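Side-chain contacts in dihydrodipicolinate synthase (Bacteroides thetaiotaomicron, PDB 4XKY), which probably acts as a Schiff-base aldolase on pyruvate, as dihydrodipicolinate synthase in lysine synthesis or perhaps as an N-acetylneuraminate lyase: residues Arg29-Leu34 with Cys67-Gly72; Leu58-Ile63 with Ala92-Asp97. One frame throughout, in Å; residues are numbered along the deposited sequence.

Contact 1. Residues Arg29-Leu34 with Cys67-Gly72; sequences RLIEHL and CRIAKG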
loop_
_atom_site.group_PDB
_atom_site.type_symbol
_atom_site.label_atom_id
_atom_site.label_comp_id
_atom_site.label_asym_id
_atom_site.label_seq_id
_atom_site.Cartn_x
_atom_site.Cartn_y
_atom_site.Cartn_z
ATOM N N ARG A 29 -40.302 2.075 -6.006
ATOM C CA ARG A 29 -40.195 1.507 -7.355
ATOM C C ARG A 29 -39.029 0.532 -7.435
ATOM O O ARG A 29 -39.165 -0.522 -8.048
ATOM C CB ARG A 29 -40.061 2.568 -8.451
ATOM C CG ARG A 29 -41.372 3.228 -8.867
ATOM C CD ARG A 29 -41.164 4.153 -10.063
ATOM N NE ARG A 29 -40.318 5.290 -9.690
ATOM C CZ ARG A 29 -40.765 6.426 -9.166
ATOM N NH1 ARG A 29 -42.069 6.628 -8.972
ATOM N NH2 ARG A 29 -39.909 7.384 -8.864
ATOM N N LEU A 30 -37.890 0.882 -6.824
ATOM C CA LEU A 30 -36.708 0.011 -6.870
ATOM C C LEU A 30 -37.008 -1.331 -6.232
ATOM O O LEU A 30 -36.715 -2.373 -6.812
ATOM C CB LEU A 30 -35.510 0.676 -6.182
ATOM C CG LEU A 30 -34.197 -0.103 -6.051
ATOM C CD1 LEU A 30 -33.588 -0.466 -7.395
ATOM C CD2 LEU A 30 -33.191 0.679 -5.219
ATOM N N ILE A 31 -37.594 -1.308 -5.040
ATOM C CA ILE A 31 -37.875 -2.542 -4.324
ATOM C C ILE A 31 -38.935 -3.422 -5.010
ATOM O O ILE A 31 -38.782 -4.641 -5.037
ATOM C CB ILE A 31 -38.231 -2.280 -2.846
ATOM C CG1 ILE A 31 -36.994 -1.773 -2.095
ATOM C CG2 ILE A 31 -38.765 -3.554 -2.178
ATOM C CD1 ILE A 31 -37.325 -1.130 -0.768
ATOM N N GLU A 32 -39.994 -2.830 -5.553
ATOM C CA GLU A 32 -40.963 -3.599 -6.328
ATOM C C GLU A 32 -40.259 -4.226 -7.532
ATOM O O GLU A 32 -40.470 -5.378 -7.837
ATOM C CB GLU A 32 -42.146 -2.733 -6.794
ATOM C CG GLU A 32 -43.060 -2.200 -5.681
ATOM C CD GLU A 32 -43.636 -3.289 -4.784
ATOM O OE1 GLU A 32 -43.796 -4.429 -5.266
ATOM O OE2 GLU A 32 -43.914 -3.023 -3.590
ATOM N N HIS A 33 -39.401 -3.465 -8.200
ATOM C CA HIS A 33 -38.672 -3.940 -9.391
ATOM C C HIS A 33 -37.779 -5.144 -9.038
ATOM O O HIS A 33 -37.705 -6.116 -9.782
ATOM C CB HIS A 33 -37.876 -2.747 -9.934
ATOM C CG HIS A 33 -36.847 -3.062 -10.972
ATOM N ND1 HIS A 33 -37.168 -3.419 -12.265
ATOM C CD2 HIS A 33 -35.499 -2.933 -10.944
ATOM C CE1 HIS A 33 -36.063 -3.548 -12.975
ATOM N NE2 HIS A 33 -35.034 -3.257 -12.197
ATOM N N LEU A 34 -37.135 -5.101 -7.874
ATOM C CA LEU A 34 -36.290 -6.216 -7.461
ATOM C C LEU A 34 -37.108 -7.449 -7.108
ATOM O O LEU A 34 -36.759 -8.573 -7.510
ATOM C CB LEU A 34 -35.383 -5.821 -6.302
ATOM C CG LEU A 34 -34.374 -4.726 -6.652
ATOM C CD1 LEU A 34 -33.654 -4.280 -5.403
ATOM C CD2 LEU A 34 -33.365 -5.192 -7.668
ATOM N N CYS A 67 -37.669 -1.668 5.205
ATOM C CA CYS A 67 -38.429 -2.701 5.914
ATOM C C CYS A 67 -39.929 -2.473 5.729
ATOM O O CYS A 67 -40.645 -3.421 5.466
ATOM C CB CYS A 67 -38.093 -2.743 7.388
ATOM S SG CYS A 67 -36.391 -3.164 7.782
ATOM N N ARG A 68 -40.388 -1.223 5.815
ATOM C CA ARG A 68 -41.806 -0.906 5.607
ATOM C C ARG A 68 -42.270 -1.381 4.239
ATOM O O ARG A 68 -43.291 -2.070 4.112
ATOM C CB ARG A 68 -42.068 0.605 5.719
ATOM C CG ARG A 68 -43.510 1.002 5.381
ATOM C CD ARG A 68 -43.803 2.500 5.451
ATOM N NE ARG A 68 -42.925 3.250 4.560
ATOM C CZ ARG A 68 -43.061 3.336 3.239
ATOM N NH1 ARG A 68 -44.057 2.737 2.597
ATOM N NH2 ARG A 68 -42.175 4.036 2.556
ATOM N N ILE A 69 -41.504 -1.018 3.215
ATOM C CA ILE A 69 -41.909 -1.269 1.831
ATOM C C ILE A 69 -41.843 -2.752 1.485
ATOM O O ILE A 69 -42.709 -3.265 0.794
ATOM C CB ILE A 69 -41.056 -0.462 0.820
ATOM C CG1 ILE A 69 -41.249 1.033 1.051
ATOM C CG2 ILE A 69 -41.419 -0.838 -0.624
ATOM C CD1 ILE A 69 -40.182 1.891 0.398
ATOM N N ALA A 70 -40.817 -3.441 1.954
ATOM C CA ALA A 70 -40.689 -4.863 1.663
ATOM C C ALA A 70 -41.820 -5.682 2.271
ATOM O O ALA A 70 -42.159 -6.720 1.723
ATOM C CB ALA A 70 -39.373 -5.395 2.169
ATOM N N LYS A 71 -42.365 -5.233 3.411
ATOM C CA LYS A 71 -43.556 -5.858 4.019
ATOM C C LYS A 71 -43.352 -7.350 4.212
ATOM O O LYS A 71 -44.203 -8.125 3.825
ATOM C CB LYS A 71 -44.773 -5.708 3.089
ATOM C CG LYS A 71 -45.714 -4.550 3.334
ATOM C CD LYS A 71 -46.878 -4.602 2.328
ATOM C CE LYS A 71 -46.531 -4.099 0.915
ATOM N NZ LYS A 71 -45.567 -2.944 0.818
ATOM N N GLY A 72 -42.213 -7.770 4.725
ATOM C CA GLY A 72 -41.961 -9.206 4.971
ATOM C C GLY A 72 -41.852 -10.138 3.766
ATOM O O GLY A 72 -41.571 -11.326 3.938
#
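Ile31 and Ile69 meet through their methyl branches, and this pair is the heart of the contact between helix 24-36 and the last turn of helix 56-70. Ile69 CG2 is the shared point: it lies 4.1 Å from Ile31 CG2 and 4.1 Å from Ile31 CD1, reaching both ends of the forked side chain. The two side chains cross obliquely rather than running alongside one another. In Ile31, chi1 (-68°) sets CG2 anti to the backbone N and starts the longer arm anti to the carbonyl carbon; the extended second torsion then carries CD1 to Ile69. Ile31 CG2 also comes within 4.5 Å of Ala70 CA, where the small residue lets the backbones draw together: the CA atoms of Ile31 and Ala70 are 7.0 Å apart.

Polar groups border the apolar pair. The carboxylate of Glu32 passes Ile69, Glu32 OE2 lying 4.4 Å from Ile69 CG2, on its way to a salt bridge with Arg73. Lys71, the first residue past the helix and with positive phi, folds its chain back so that NZ donates to Ile69 O at 2.9 Å, approaching with a C=O...N angle of 131° and tilted 31° from the carbonyl plane. Arg73 bonds to the same carbonyl oxygen and also to Ala70 O. One arginine therefore ties the carbonyls at the C-terminal end of helix 56-70 to Glu32 on the adjacent helix. Lys71 NZ, 4.7 Å from Glu32 OE2, is too far for direct contact, and any attraction between these opposite charges is probably weak.

Further out, Ile69 packs on Leu27 and Gln28 of helix 24-36, and Ile31 and Ala70 both rest on Leu42 of strand 42-44, the barrel strand beneath the two neighbouring helices.

Contact 2. Residues Leu58-Ile63 with Ala92-Asp97; sequences LRMEMI and ACLAAD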
loop_
_atom_site.group_PDB
_atom_site.type_symbol
_atom_site.label_atom_id
_atom_site.label_comp_id
_atom_site.label_asym_id
_atom_site.label_seq_id
_atom_site.Cartn_x
_atom_site.Cartn_y
_atom_site.Cartn_z
ATOM N N LEU A 58 -30.116 9.718 7.590
ATOM C CA LEU A 58 -30.482 9.126 6.306
ATOM C C LEU A 58 -30.310 7.622 6.306
ATOM O O LEU A 58 -31.152 6.913 5.790
ATOM C CB LEU A 58 -29.680 9.751 5.189
ATOM C CG LEU A 58 -30.200 9.715 3.772
ATOM C CD1 LEU A 58 -31.660 10.064 3.688
ATOM C CD2 LEU A 58 -29.399 10.709 2.972
ATOM N N ARG A 59 -29.253 7.128 6.933
ATOM C CA ARG A 59 -29.079 5.690 7.073
ATOM C C ARG A 59 -30.305 5.097 7.824
ATOM O O ARG A 59 -30.827 4.064 7.443
ATOM C CB ARG A 59 -27.765 5.382 7.783
ATOM C CG ARG A 59 -26.551 5.782 6.969
ATOM C CD ARG A 59 -25.332 6.040 7.832
ATOM N NE ARG A 59 -24.722 4.789 8.265
ATOM C CZ ARG A 59 -23.777 4.701 9.193
ATOM N NH1 ARG A 59 -23.341 5.801 9.813
ATOM N NH2 ARG A 59 -23.290 3.508 9.517
ATOM N N MET A 60 -30.780 5.770 8.866
ATOM C CA MET A 60 -31.944 5.258 9.599
ATOM C C MET A 60 -33.209 5.261 8.749
ATOM O O MET A 60 -33.958 4.294 8.768
ATOM C CB MET A 60 -32.158 6.004 10.908
ATOM C CG MET A 60 -31.045 5.686 11.895
ATOM S SD MET A 60 -31.111 6.421 13.548
ATOM C CE MET A 60 -31.556 8.126 13.220
ATOM N N GLU A 61 -33.421 6.319 7.979
ATOM C CA GLU A 61 -34.563 6.375 7.080
ATOM C C GLU A 61 -34.517 5.293 6.002
ATOM O O GLU A 61 -35.549 4.748 5.645
ATOM C CB GLU A 61 -34.683 7.749 6.454
ATOM C CG GLU A 61 -34.948 8.815 7.501
ATOM C CD GLU A 61 -35.124 10.202 6.924
ATOM O OE1 GLU A 61 -34.917 10.386 5.704
ATOM O OE2 GLU A 61 -35.439 11.118 7.708
ATOM N N MET A 62 -33.331 4.971 5.501
ATOM C CA MET A 62 -33.230 3.939 4.499
ATOM C C MET A 62 -33.659 2.606 5.091
ATOM O O MET A 62 -34.377 1.867 4.459
ATOM C CB MET A 62 -31.816 3.819 3.959
ATOM C CG MET A 62 -31.590 2.723 2.905
ATOM S SD MET A 62 -32.604 2.933 1.419
ATOM C CE MET A 62 -32.063 1.535 0.447
ATOM N N ILE A 63 -33.176 2.294 6.290
ATOM C CA ILE A 63 -33.552 1.074 6.969
ATOM C C ILE A 63 -35.063 0.992 7.203
ATOM O O ILE A 63 -35.684 -0.015 6.865
ATOM C CB ILE A 63 -32.814 0.970 8.307
ATOM C CG1 ILE A 63 -31.329 0.716 8.048
ATOM C CG2 ILE A 63 -33.373 -0.148 9.190
ATOM C CD1 ILE A 63 -30.458 0.994 9.253
ATOM N N ALA A 92 -28.213 -1.777 14.385
ATOM C CA ALA A 92 -28.698 -3.153 14.522
ATOM C C ALA A 92 -30.028 -3.203 15.273
ATOM O O ALA A 92 -30.936 -3.869 14.821
ATOM C CB ALA A 92 -27.686 -4.041 15.217
ATOM N N CYS A 93 -30.143 -2.512 16.406
ATOM C CA CYS A 93 -31.413 -2.484 17.165
ATOM C C CYS A 93 -32.567 -1.857 16.377
ATOM O O CYS A 93 -33.703 -2.330 16.436
ATOM C CB CYS A 93 -31.231 -1.774 18.501
ATOM S SG CYS A 93 -30.029 -2.664 19.532
ATOM N N LEU A 94 -32.261 -0.801 15.635
ATOM C CA LEU A 94 -33.230 -0.165 14.773
ATOM C C LEU A 94 -33.686 -1.156 13.705
ATOM O O LEU A 94 -34.877 -1.359 13.505
ATOM C CB LEU A 94 -32.617 1.070 14.126
ATOM C CG LEU A 94 -33.575 1.710 13.121
ATOM C CD1 LEU A 94 -34.540 2.612 13.872
ATOM C CD2 LEU A 94 -32.848 2.484 12.041
ATOM N N ALA A 95 -32.728 -1.788 13.041
ATOM C CA ALA A 95 -33.019 -2.873 12.108
ATOM C C ALA A 95 -33.949 -3.921 12.719
ATOM O O ALA A 95 -34.977 -4.253 12.116
ATOM C CB ALA A 95 -31.737 -3.524 11.607
ATOM N N ALA A 96 -33.635 -4.416 13.913
ATOM C CA ALA A 96 -34.517 -5.408 14.559
ATOM C C ALA A 96 -35.923 -4.888 14.797
ATOM O O ALA A 96 -36.887 -5.584 14.499
ATOM C CB ALA A 96 -33.939 -5.900 15.879
ATOM N N ASP A 97 -36.046 -3.691 15.360
ATOM C CA ASP A 97 -37.372 -3.124 15.663
ATOM C C ASP A 97 -38.250 -2.965 14.430
ATOM O O ASP A 97 -39.472 -3.026 14.504
ATOM C CB ASP A 97 -37.244 -1.763 16.331
ATOM C CG ASP A 97 -36.603 -1.836 17.697
ATOM O OD1 ASP A 97 -36.647 -2.902 18.347
ATOM O OD2 ASP A 97 -36.046 -0.812 18.128
#
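Leu94 extends one methyl, CD2, against Met60 and Ile63, which lie one turn apart on segment 58-63 of helix 56-70. Its CB points from segment 92-97 of helix 85-97 toward 58-63, and CG, anti to the backbone N (chi1 176°), then helps place CD2 against both residues. CB and CG of Met60 do the touching, Met60 CG lying 3.7 Å from Leu94 CD2. The two side chains cross at about a right angle. In Met60 the bend at chi3 (-44°) turns CE, beyond the sulfur, clear of the leucine.

Ile63 meets the same methyl obliquely, its CG2 lying 3.9 Å from Leu94 CD2 and its CD1 4.0 Å from it. The branch methyl has a second neighbour: Ile63 CG2 lies 4.0 Å from Ala95 CA, close to the backbone because alanine carries so little. Within the two segments the CA atoms come nearest here, Ile63 and Ala95 6.5 Å apart. Ile63 and Ala95 also reach Val78 of strand 76-79, and Met60 and Ile63 touch Leu91, which continues the apolar seam one turn back along helix 85-97.

The segment axes approach to 10.3 Å and run nearly alike, at a crossing angle of -25°. Such side-by-side packing of consecutive helices over the strand that joins them is characteristic of the outer helical layer of a TIM barrel.

How the contacts relate
Helix 56-70 is common to both contacts: contact 1 uses its C-terminal end, beside helix 24-36, and contact 2 its earlier turns, beside helix 85-97. Their segments alternate along the chain, and the centres lie 15 Å apart, each about 16 Å from the centre of the chain. Together they join three successive helices of the barrel's outer layer, over strands 42-44 and 76-79. Both are apolar packing away from the predicted catalytic residues Tyr136 and Lys164, which lie on barrel strands. Thr48, predicted to bind pyruvate, lies in the segment between strand 42-44 and helix 56-70.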